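Local atomic coordinates of sulfite reductase [ferredoxin] (Mycobacterium tuberculosis, PDB entry 1ZJ8), a protein that catalyses the ferredoxin-dependent, six-electron reduction of sulfite to sulfide, using a siroheme and a [4Fe-4S] cluster, probably for making sulfur-containing amino acids and cofactors. Residues P210-L215 / V284-R289; P216-T221 / K299-F304. All blocks are in the same frame, centred on the assembly; numbering follows the deposited sequence.

Residues 210-215 run directly into 216-221, and both pieces pack against the same part of the chain, helix 277-291 and the loop leading to helix 302-309. The centres of interactions 1 and 2 are 10 Å apart, and Tyr219 joins them. Its OH lies 3.0 Å from Thr285 OG1, probably a weak hydrogen bond, and its ring meets that of Phe288 with planes about 20° apart. Phe288 also reaches interaction 2 through CE1, 3.5 Å from Leu302 N. Interaction 2 holds siroheme-pocket residues, whereas interaction 1 stands one layer behind: the nearest atoms of the Phe288 side chain and the siroheme are about 9 Å apart.

Interaction 1: P210-L215 / V284-R289; sequences PDFADL and VTSVFR
Phe212 and Leu215, on the loop that returns from helix 196-206 to strand 219-224, pack against one side of helix 277-291 through Thr285, Ser286, Phe288 and Arg289. Phe212 meets Thr285 and Ser286, past the middle of the helix. Its CD1 is 3.4 Å from Thr285 CG2, the methyl coming in obliquely, while Ser286 OG approaches the ring edge near its plane, 3.4 Å from CE1. That hydroxyl is bonded to Ala282 O one turn back, and Thr285 OG1 likewise to Trp281 O, so the ring meets side chains already tied to their own helix. Leu215 packs one turn further on: its CB lies 3.7 Å from Phe288 CE2, the side chains crossing at about a right angle, and its CD2 is 4.0 Å from Arg289 CB. The polar link comes from Arg289, whose bend at chi3 (49°) turns the guanidinium back over the loop. NH1 donates to Asp211 O at 3.1 Å; the N-H...O angle of 139° makes it a bent bond, and the donor stands 35° above the carbonyl plane. Phe212 CE1 lies over one face of this guanidinium, 4.4 Å from NH1. Asp214 OD1 is held by Arg294 and Lys41. Strands 176-181 and 219-224 are parallel neighbours with helix 196-206 between them in sequence, so the arrangement is that of a beta-alpha-beta crossover whose returning loop is packed on another helix.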
ATOM      1  N   PRO A 210      10.355  20.008  -9.110  1.00 52.74           N
ATOM      2  CA  PRO A 210      11.517  19.320  -9.694  1.00 52.71           C
ATOM      3  C   PRO A 210      12.446  18.628  -8.698  1.00 52.65           C
ATOM      4  O   PRO A 210      13.032  17.597  -9.032  1.00 52.74           O
ATOM      5  CB  PRO A 210      12.263  20.443 -10.446  1.00 52.88           C
ATOM      6  CG  PRO A 210      11.736  21.741  -9.858  1.00 52.98           C
ATOM      7  CD  PRO A 210      10.321  21.444  -9.460  1.00 52.93           C
ATOM      8  N   ASP A 211      12.575  19.159  -7.491  1.00 52.57           N
ATOM      9  CA  ASP A 211      13.669  18.707  -6.612  1.00 52.76           C
ATOM     10  C   ASP A 211      13.640  17.224  -6.270  1.00 52.36           C
ATOM     11  O   ASP A 211      14.692  16.599  -6.187  1.00 52.12           O
ATOM     12  CB  ASP A 211      13.737  19.552  -5.348  1.00 53.12           C
ATOM     13  CG  ASP A 211      13.908  21.010  -5.669  1.00 54.32           C
ATOM     14  OD1 ASP A 211      12.950  21.577  -6.263  1.00 55.64           O
ATOM     15  OD2 ASP A 211      14.998  21.559  -5.378  1.00 55.31           O
ATOM     16  N   PHE A 212      12.437  16.673  -6.097  1.00 52.06           N
ATOM     17  CA  PHE A 212      12.252  15.266  -5.733  1.00 51.62           C
ATOM     18  C   PHE A 212      11.518  14.480  -6.818  1.00 51.33           C
ATOM     19  O   PHE A 212      11.008  13.387  -6.564  1.00 51.46           O
ATOM     20  CB  PHE A 212      11.511  15.169  -4.394  1.00 51.71           C
ATOM     21  CG  PHE A 212      12.214  15.884  -3.287  1.00 51.73           C
ATOM     22  CD1 PHE A 212      13.488  15.483  -2.898  1.00 51.96           C
ATOM     23  CD2 PHE A 212      11.637  16.977  -2.668  1.00 51.51           C
ATOM     24  CE1 PHE A 212      14.160  16.141  -1.890  1.00 51.79           C
ATOM     25  CE2 PHE A 212      12.309  17.659  -1.662  1.00 51.56           C
ATOM     26  CZ  PHE A 212      13.569  17.241  -1.271  1.00 51.61           C
ATOM     27  N   ALA A 213      11.497  15.015  -8.035  1.00 50.50           N
ATOM     28  CA  ALA A 213      10.896  14.309  -9.151  1.00 49.97           C
ATOM     29  C   ALA A 213      11.804  13.236  -9.765  1.00 49.40           C
ATOM     30  O   ALA A 213      11.347  12.475 -10.605  1.00 49.57           O
ATOM     31  CB  ALA A 213      10.446  15.305 -10.214  1.00 50.22           C
ATOM     32  N   ASP A 214      13.076  13.171  -9.373  1.00 48.71           N
ATOM     33  CA  ASP A 214      13.988  12.166  -9.937  1.00 48.14           C
ATOM     34  C   ASP A 214      14.844  11.560  -8.841  1.00 47.61           C
ATOM     35  O   ASP A 214      15.886  12.121  -8.441  1.00 47.58           O
ATOM     36  CB  ASP A 214      14.853  12.783 -11.050  1.00 48.54           C
ATOM     37  CG  ASP A 214      15.766  11.766 -11.752  1.00 48.92           C
ATOM     38  OD1 ASP A 214      15.732  10.558 -11.421  1.00 50.05           O
ATOM     39  OD2 ASP A 214      16.528  12.195 -12.647  1.00 48.61           O
ATOM     40  N   LEU A 215      14.379  10.407  -8.358  1.00 46.69           N
ATOM     41  CA  LEU A 215      15.050   9.663  -7.294  1.00 45.91           C
ATOM     42  C   LEU A 215      15.529   8.306  -7.842  1.00 45.11           C
ATOM     43  O   LEU A 215      15.089   7.860  -8.918  1.00 44.69           O
ATOM     44  CB  LEU A 215      14.110   9.469  -6.087  1.00 45.84           C
ATOM     45  CG  LEU A 215      13.210  10.633  -5.661  1.00 45.66           C
ATOM     46  CD1 LEU A 215      12.400  10.228  -4.451  1.00 46.05           C
ATOM     47  CD2 LEU A 215      14.002  11.867  -5.346  1.00 46.24           C
ATOM     48  N   VAL A 284      15.824  13.701   4.510  1.00 39.61           N
ATOM     49  CA  VAL A 284      15.948  12.249   4.300  1.00 39.98           C
ATOM     50  C   VAL A 284      15.798  11.924   2.806  1.00 40.77           C
ATOM     51  O   VAL A 284      16.621  11.194   2.222  1.00 40.96           O
ATOM     52  CB  VAL A 284      14.893  11.456   5.110  1.00 40.06           C
ATOM     53  CG1 VAL A 284      14.890   9.993   4.700  1.00 40.05           C
ATOM     54  CG2 VAL A 284      15.140  11.588   6.631  1.00 39.83           C
ATOM     55  N   THR A 285      14.757  12.483   2.191  1.00 41.35           N
ATOM     56  CA  THR A 285      14.529  12.297   0.775  1.00 41.87           C
ATOM     57  C   THR A 285      15.727  12.790  -0.040  1.00 42.60           C
ATOM     58  O   THR A 285      16.055  12.207  -1.082  1.00 42.50           O
ATOM     59  CB  THR A 285      13.261  13.028   0.324  1.00 41.91           C
ATOM     60  OG1 THR A 285      12.188  12.706   1.219  1.00 41.98           O
ATOM     61  CG2 THR A 285      12.879  12.618  -1.097  1.00 41.47           C
ATOM     62  N   SER A 286      16.369  13.864   0.435  1.00 43.50           N
ATOM     63  CA  SER A 286      17.538  14.457  -0.250  1.00 43.77           C
ATOM     64  C   SER A 286      18.750  13.545  -0.183  1.00 44.22           C
ATOM     65  O   SER A 286      19.480  13.402  -1.162  1.00 44.03           O
ATOM     66  CB  SER A 286      17.864  15.818   0.347  1.00 43.75           C
ATOM     67  OG  SER A 286      16.731  16.679   0.247  1.00 43.47           O
ATOM     68  N   VAL A 287      18.943  12.892   0.955  1.00 44.96           N
ATOM     69  CA  VAL A 287      20.005  11.900   1.045  1.00 45.64           C
ATOM     70  C   VAL A 287      19.754  10.778   0.046  1.00 46.33           C
ATOM     71  O   VAL A 287      20.660  10.375  -0.677  1.00 46.77           O
ATOM     72  CB  VAL A 287      20.129  11.291   2.439  1.00 45.78           C
ATOM     73  CG1 VAL A 287      21.264  10.246   2.458  1.00 45.55           C
ATOM     74  CG2 VAL A 287      20.348  12.394   3.483  1.00 45.68           C
ATOM     75  N   PHE A 288      18.522  10.282   0.001  1.00 46.98           N
ATOM     76  CA  PHE A 288      18.148   9.248  -0.965  1.00 47.27           C
ATOM     77  C   PHE A 288      18.561   9.673  -2.370  1.00 47.72           C
ATOM     78  O   PHE A 288      19.281   8.953  -3.051  1.00 48.17           O
ATOM     79  CB  PHE A 288      16.624   8.966  -0.903  1.00 47.37           C
ATOM     80  CG  PHE A 288      16.136   7.853  -1.830  1.00 47.35           C
ATOM     81  CD1 PHE A 288      16.835   6.640  -1.949  1.00 47.48           C
ATOM     82  CD2 PHE A 288      14.950   8.005  -2.555  1.00 47.62           C
ATOM     83  CE1 PHE A 288      16.382   5.616  -2.790  1.00 46.81           C
ATOM     84  CE2 PHE A 288      14.486   6.976  -3.409  1.00 47.55           C
ATOM     85  CZ  PHE A 288      15.212   5.784  -3.521  1.00 47.23           C
ATOM     86  N   ARG A 289      18.109  10.847  -2.795  1.00 48.40           N
ATOM     87  CA  ARG A 289      18.383  11.338  -4.155  1.00 48.43           C
ATOM     88  C   ARG A 289      19.886  11.378  -4.426  1.00 48.78           C
ATOM     89  O   ARG A 289      20.349  10.917  -5.475  1.00 49.12           O
ATOM     90  CB  ARG A 289      17.771  12.726  -4.372  1.00 48.52           C
ATOM     91  CG  ARG A 289      18.074  13.376  -5.756  1.00 48.65           C
ATOM     92  CD  ARG A 289      17.799  14.885  -5.763  1.00 48.12           C
ATOM     93  NE  ARG A 289      18.420  15.518  -4.601  1.00 48.47           N
ATOM     94  CZ  ARG A 289      18.137  16.731  -4.133  1.00 48.03           C
ATOM     95  NH1 ARG A 289      17.231  17.505  -4.730  1.00 48.05           N
ATOM     96  NH2 ARG A 289      18.771  17.168  -3.047  1.00 47.86           N
TER

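Interaction 2: P216-T221 / K299-F304; sequences PRKYKT and KARLKF. With SRM (siroheme), chain E.
Arg301 and Lys218 meet in the siroheme pocket, and their contact combines apolar packing with polar bonds to the cofactor. In the apolar part, Lys218 CG lies 3.5 Å above the centre of the Arg301 guanidinium plane, so the lysine's aliphatic chain covers one face of that group. Arg217 crosses Arg301 at about a right angle, its CD against Arg301 CG, and its CG rests 3.7 Å from Ala300 CB. Farther from the cofactor, Leu302 CD2 approaches the edge of the Tyr219 ring, 4.2 Å from CE1. The polar part is centred on Arg301, whose chain bends at chi3 (56°) to bring NH1 to the siroheme propionates. NH1 donates to O1D at 3.0 Å and nearly straight (174°). A second bond from NH1, to O1C at 3.0 Å, is more bent (150°) and its acceptor is less surely placed. NH2 forms a salt bridge with Asp235, which also accepts from Lys220 N and so links the arginine to strand 219-224. Other basic groups approach the siroheme acetates: Arg217, its NE hydrogen-bonded to Arg297 O, has NH2 3.1 Å from O4D, and Lys220 NZ gives a weak, less certain bond to O3C. Together, the basic side chains probably offset the negative charge of the cofactor's carboxylates, while the salt bridge to Asp235 probably helps fix the direction in which Arg301 presents NH1.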
ATOM      1  N   PRO A 216      16.464   7.661  -7.121  1.00 44.34           N
ATOM      2  CA  PRO A 216      16.945   6.331  -7.468  1.00 44.03           C
ATOM      3  C   PRO A 216      15.828   5.323  -7.733  1.00 43.65           C
ATOM      4  O   PRO A 216      16.000   4.419  -8.563  1.00 43.80           O
ATOM      5  CB  PRO A 216      17.721   5.913  -6.216  1.00 44.37           C
ATOM      6  CG  PRO A 216      18.182   7.189  -5.594  1.00 44.34           C
ATOM      7  CD  PRO A 216      17.156   8.214  -5.936  1.00 44.47           C
ATOM      8  N   ARG A 217      14.722   5.458  -6.997  1.00 42.77           N
ATOM      9  CA  ARG A 217      13.528   4.656  -7.230  1.00 41.98           C
ATOM     10  C   ARG A 217      12.308   5.260  -6.544  1.00 41.08           C
ATOM     11  O   ARG A 217      12.331   6.429  -6.118  1.00 40.82           O
ATOM     12  CB  ARG A 217      13.768   3.238  -6.717  1.00 42.37           C
ATOM     13  CG  ARG A 217      13.941   2.212  -7.808  1.00 42.69           C
ATOM     14  CD  ARG A 217      13.605   0.819  -7.271  1.00 43.56           C
ATOM     15  NE  ARG A 217      13.325  -0.136  -8.334  1.00 44.11           N
ATOM     16  CZ  ARG A 217      12.251  -0.088  -9.109  1.00 44.26           C
ATOM     17  NH1 ARG A 217      11.326   0.868  -8.966  1.00 43.68           N
ATOM     18  NH2 ARG A 217      12.113  -1.009 -10.044  1.00 45.79           N
ATOM     19  N   LYS A 218      11.237   4.463  -6.459  1.00 40.03           N
ATOM     20  CA  LYS A 218      10.048   4.829  -5.694  1.00 38.87           C
ATOM     21  C   LYS A 218      10.391   5.012  -4.210  1.00 37.78           C
ATOM     22  O   LYS A 218      11.326   4.379  -3.689  1.00 37.29           O
ATOM     23  CB  LYS A 218       8.930   3.787  -5.889  1.00 38.86           C
ATOM     24  CG  LYS A 218       9.210   2.401  -5.326  1.00 39.00           C
ATOM     25  CD  LYS A 218       7.959   1.522  -5.300  1.00 39.35           C
ATOM     26  CE  LYS A 218       7.816   0.637  -6.544  1.00 39.65           C
ATOM     27  NZ  LYS A 218       6.496  -0.083  -6.560  1.00 40.74           N
ATOM     28  N   TYR A 219       9.604   5.873  -3.556  1.00 36.62           N
ATOM     29  CA  TYR A 219       9.851   6.344  -2.190  1.00 35.95           C
ATOM     30  C   TYR A 219       8.550   6.471  -1.397  1.00 35.02           C
ATOM     31  O   TYR A 219       7.696   7.294  -1.707  1.00 35.11           O
ATOM     32  CB  TYR A 219      10.519   7.703  -2.261  1.00 35.99           C
ATOM     33  CG  TYR A 219      11.017   8.298  -0.962  1.00 35.94           C
ATOM     34  CD1 TYR A 219      12.199   7.878  -0.409  1.00 35.10           C
ATOM     35  CD2 TYR A 219      10.339   9.337  -0.343  1.00 35.54           C
ATOM     36  CE1 TYR A 219      12.688   8.448   0.747  1.00 36.24           C
ATOM     37  CE2 TYR A 219      10.826   9.921   0.811  1.00 36.24           C
ATOM     38  CZ  TYR A 219      12.014   9.474   1.356  1.00 35.93           C
ATOM     39  OH  TYR A 219      12.534  10.036   2.507  1.00 34.79           O
ATOM     40  N   LYS A 220       8.431   5.659  -0.357  1.00 34.15           N
ATOM     41  CA  LYS A 220       7.197   5.487   0.377  1.00 33.43           C
ATOM     42  C   LYS A 220       7.308   6.077   1.782  1.00 32.77           C
ATOM     43  O   LYS A 220       8.265   5.790   2.528  1.00 32.24           O
ATOM     44  CB  LYS A 220       6.850   3.992   0.463  1.00 33.26           C
ATOM     45  CG  LYS A 220       6.321   3.431  -0.831  1.00 33.60           C
ATOM     46  CD  LYS A 220       6.155   1.916  -0.792  1.00 33.52           C
ATOM     47  CE  LYS A 220       5.487   1.444  -2.094  1.00 34.53           C
ATOM     48  NZ  LYS A 220       5.587  -0.020  -2.372  1.00 34.25           N
ATOM     49  N   THR A 221       6.281   6.839   2.150  1.00 31.64           N
ATOM     50  CA  THR A 221       6.278   7.580   3.390  1.00 31.34           C
ATOM     51  C   THR A 221       5.012   7.297   4.222  1.00 30.90           C
ATOM     52  O   THR A 221       3.889   7.195   3.681  1.00 30.45           O
ATOM     53  CB  THR A 221       6.433   9.087   3.097  1.00 31.51           C
ATOM     54  OG1 THR A 221       7.716   9.318   2.500  1.00 32.41           O
ATOM     55  CG2 THR A 221       6.315   9.923   4.357  1.00 31.56           C
ATOM     56  N   LYS A 299      18.574  -2.972  -7.132  1.00 53.06           N
ATOM     57  CA  LYS A 299      19.430  -2.655  -5.981  1.00 52.91           C
ATOM     58  C   LYS A 299      19.520  -1.131  -5.828  1.00 52.84           C
ATOM     59  O   LYS A 299      20.572  -0.582  -5.472  1.00 52.71           O
ATOM     60  CB  LYS A 299      20.814  -3.290  -6.160  1.00 53.12           C
ATOM     61  CG  LYS A 299      21.709  -3.392  -4.887  1.00 53.41           C
ATOM     62  CD  LYS A 299      23.216  -3.290  -5.291  1.00 53.22           C
ATOM     63  CE  LYS A 299      24.156  -2.948  -4.139  1.00 53.00           C
ATOM     64  NZ  LYS A 299      24.827  -4.144  -3.571  1.00 53.51           N
ATOM     65  N   ALA A 300      18.384  -0.468  -6.072  1.00 52.62           N
ATOM     66  CA  ALA A 300      18.302   0.991  -6.122  1.00 52.04           C
ATOM     67  C   ALA A 300      17.633   1.614  -4.894  1.00 51.61           C
ATOM     68  O   ALA A 300      17.843   2.791  -4.607  1.00 51.68           O
ATOM     69  CB  ALA A 300      17.562   1.409  -7.398  1.00 52.32           C
ATOM     70  N   ARG A 301      16.851   0.825  -4.164  1.00 51.06           N
ATOM     71  CA  ARG A 301      15.985   1.351  -3.105  1.00 50.74           C
ATOM     72  C   ARG A 301      16.719   1.691  -1.816  1.00 50.54           C
ATOM     73  O   ARG A 301      17.776   1.122  -1.512  1.00 50.55           O
ATOM     74  CB  ARG A 301      14.873   0.346  -2.807  1.00 50.56           C
ATOM     75  CG  ARG A 301      14.028   0.128  -4.024  1.00 49.96           C
ATOM     76  CD  ARG A 301      12.621  -0.144  -3.705  1.00 48.62           C
ATOM     77  NE  ARG A 301      12.008   0.893  -2.897  1.00 47.48           N
ATOM     78  CZ  ARG A 301      10.739   0.851  -2.519  1.00 47.53           C
ATOM     79  NH1 ARG A 301       9.969  -0.146  -2.916  1.00 48.04           N
ATOM     80  NH2 ARG A 301      10.226   1.815  -1.773  1.00 47.85           N
ATOM     81  N   LEU A 302      16.128   2.604  -1.051  1.00 50.09           N
ATOM     82  CA  LEU A 302      16.785   3.144   0.117  1.00 49.95           C
ATOM     83  C   LEU A 302      17.182   2.070   1.135  1.00 49.92           C
ATOM     84  O   LEU A 302      18.234   2.178   1.771  1.00 50.24           O
ATOM     85  CB  LEU A 302      15.900   4.192   0.776  1.00 50.15           C
ATOM     86  CG  LEU A 302      16.488   4.908   2.000  1.00 50.34           C
ATOM     87  CD1 LEU A 302      17.810   5.561   1.623  1.00 50.86           C
ATOM     88  CD2 LEU A 302      15.508   5.938   2.547  1.00 49.90           C
ATOM     89  N   LYS A 303      16.362   1.034   1.287  1.00 49.62           N
ATOM     90  CA  LYS A 303      16.673  -0.059   2.229  1.00 49.47           C
ATOM     91  C   LYS A 303      18.118  -0.594   2.096  1.00 49.38           C
ATOM     92  O   LYS A 303      18.755  -0.948   3.090  1.00 49.31           O
ATOM     93  CB  LYS A 303      15.638  -1.209   2.095  1.00 49.36           C
ATOM     94  CG  LYS A 303      15.468  -1.797   0.681  1.00 48.69           C
ATOM     95  CD  LYS A 303      14.478  -2.986   0.669  1.00 48.90           C
ATOM     96  CE  LYS A 303      14.693  -3.917  -0.538  1.00 48.01           C
ATOM     97  NZ  LYS A 303      13.701  -5.015  -0.660  1.00 46.93           N
ATOM     98  N   PHE A 304      18.617  -0.636   0.863  1.00 49.49           N
ATOM     99  CA  PHE A 304      19.950  -1.162   0.559  1.00 49.64           C
ATOM    100  C   PHE A 304      21.074  -0.231   1.098  1.00 49.93           C
ATOM    101  O   PHE A 304      21.995  -0.677   1.829  1.00 50.02           O
ATOM    102  CB  PHE A 304      20.091  -1.373  -0.972  1.00 49.46           C
ATOM    103  CG  PHE A 304      19.217  -2.490  -1.529  1.00 49.43           C
ATOM    104  CD1 PHE A 304      19.481  -3.822  -1.223  1.00 48.61           C
ATOM    105  CD2 PHE A 304      18.145  -2.206  -2.376  1.00 49.74           C
ATOM    106  CE1 PHE A 304      18.682  -4.845  -1.729  1.00 48.87           C
ATOM    107  CE2 PHE A 304      17.340  -3.238  -2.898  1.00 49.31           C
ATOM    108  CZ  PHE A 304      17.608  -4.551  -2.568  1.00 48.66           C
TER
HETATM  109 FE   SRM E 557       2.991  -2.078  -5.837  1.00 36.68          FE
HETATM  110  CHA SRM E 557       4.456  -2.600  -8.878  1.00 39.33           C
HETATM  111  CHB SRM E 557       0.021  -2.911  -7.142  1.00 37.03           C
HETATM  112  CHC SRM E 557       1.593  -1.534  -2.949  1.00 31.66           C
HETATM  113  CHD SRM E 557       5.772  -3.395  -4.266  1.00 36.19           C
HETATM  114  NA  SRM E 557       2.334  -2.451  -7.689  1.00 38.55           N
HETATM  115  C1A SRM E 557       3.050  -2.500  -8.834  1.00 39.78           C
HETATM  116  C2A SRM E 557       2.211  -2.443 -10.074  1.00 40.69           C
HETATM  117  CMA SRM E 557       2.177  -1.038 -10.592  1.00 40.05           C
HETATM  118  CDA SRM E 557       2.617  -3.465 -11.099  1.00 42.56           C
HETATM  119  CEA SRM E 557       3.398  -3.039 -12.301  1.00 44.84           C
HETATM  120  O3A SRM E 557       4.520  -2.551 -12.137  1.00 47.29           O
HETATM  121  O4A SRM E 557       2.931  -3.165 -13.443  1.00 46.66           O
HETATM  122  C3A SRM E 557       0.887  -2.847  -9.519  1.00 40.44           C
HETATM  123  CAA SRM E 557      -0.277  -2.117 -10.099  1.00 40.25           C
HETATM  124  CBA SRM E 557      -0.683  -2.981 -11.263  1.00 41.43           C
HETATM  125  CCA SRM E 557      -2.156  -2.902 -11.498  1.00 42.67           C
HETATM  126  O1A SRM E 557      -2.926  -2.886 -10.513  1.00 41.33           O
HETATM  127  O2A SRM E 557      -2.569  -2.831 -12.681  1.00 43.03           O
HETATM  128  C4A SRM E 557       1.073  -2.714  -8.045  1.00 39.08           C
HETATM  129  NB  SRM E 557       1.122  -2.063  -5.227  1.00 35.16           N
HETATM  130  C1B SRM E 557      -0.013  -2.375  -5.857  1.00 34.63           C
HETATM  131  C2B SRM E 557      -1.271  -2.087  -5.087  1.00 33.18           C
HETATM  132  CMB SRM E 557      -2.395  -1.536  -5.917  1.00 32.44           C
HETATM  133  CDB SRM E 557      -1.724  -3.374  -4.481  1.00 33.03           C
HETATM  134  CEB SRM E 557      -2.970  -3.368  -3.670  1.00 33.40           C
HETATM  135  O3B SRM E 557      -4.013  -3.952  -4.037  1.00 33.18           O
HETATM  136  O4B SRM E 557      -2.934  -2.747  -2.607  1.00 34.85           O
HETATM  137  C3B SRM E 557      -0.706  -1.152  -4.039  1.00 32.49           C
HETATM  138  CAB SRM E 557      -0.711   0.273  -4.528  1.00 32.29           C
HETATM  139  CBB SRM E 557      -0.740   1.254  -3.396  1.00 31.87           C
HETATM  140  CCB SRM E 557      -0.511   2.646  -3.909  1.00 31.13           C
HETATM  141  O1B SRM E 557      -1.446   3.433  -4.033  1.00 31.81           O
HETATM  142  O2B SRM E 557       0.616   3.043  -4.187  1.00 33.57           O
HETATM  143  C4B SRM E 557       0.736  -1.582  -4.049  1.00 33.82           C
HETATM  144  NC  SRM E 557       3.506  -2.504  -4.024  1.00 33.63           N
HETATM  145  C1C SRM E 557       2.885  -2.038  -2.921  1.00 31.18           C
HETATM  146  C2C SRM E 557       3.475  -2.450  -1.734  1.00 32.91           C
HETATM  147  CDC SRM E 557       2.958  -2.374  -0.336  1.00 33.13           C
HETATM  148  CEC SRM E 557       3.164  -1.168   0.496  1.00 32.44           C
HETATM  149  O3C SRM E 557       3.616  -0.120  -0.020  1.00 31.81           O
HETATM  150  O4C SRM E 557       2.877  -1.289   1.695  1.00 32.69           O
HETATM  151  C3C SRM E 557       4.638  -3.023  -2.154  1.00 33.32           C
HETATM  152  CAC SRM E 557       5.577  -3.583  -1.137  1.00 33.48           C
HETATM  153  CBC SRM E 557       6.349  -2.660  -0.218  1.00 32.83           C
HETATM  154  CCC SRM E 557       7.542  -2.102  -0.975  1.00 32.31           C
HETATM  155  O1C SRM E 557       7.377  -1.260  -1.899  1.00 28.39           O
HETATM  156  O2C SRM E 557       8.675  -2.539  -0.648  1.00 31.62           O
HETATM  157  C4C SRM E 557       4.670  -2.986  -3.524  1.00 34.77           C
HETATM  158  ND  SRM E 557       4.874  -2.521  -6.431  1.00 37.36           N
HETATM  159  C1D SRM E 557       5.735  -3.202  -5.659  1.00 37.00           C
HETATM  160  C2D SRM E 557       6.717  -3.790  -6.479  1.00 38.32           C
HETATM  161  CAD SRM E 557       8.128  -4.074  -5.996  1.00 37.48           C
HETATM  162  CBD SRM E 557       9.179  -3.028  -6.201  1.00 39.18           C
HETATM  163  CCD SRM E 557      10.572  -3.145  -5.652  1.00 40.36           C
HETATM  164  O1D SRM E 557      10.909  -2.308  -4.785  1.00 41.96           O
HETATM  165  O2D SRM E 557      11.359  -4.047  -6.046  1.00 37.19           O
HETATM  166  C3D SRM E 557       6.407  -3.431  -7.780  1.00 37.58           C
HETATM  167  CDD SRM E 557       7.375  -3.434  -8.932  1.00 38.97           C
HETATM  168  CED SRM E 557       8.422  -2.361  -9.131  1.00 39.54           C
HETATM  169  O3D SRM E 557       8.387  -1.305  -8.498  1.00 39.68           O
HETATM  170  O4D SRM E 557       9.349  -2.512  -9.940  1.00 38.84           O
HETATM  171  C4D SRM E 557       5.267  -2.645  -7.735  1.00 38.45           C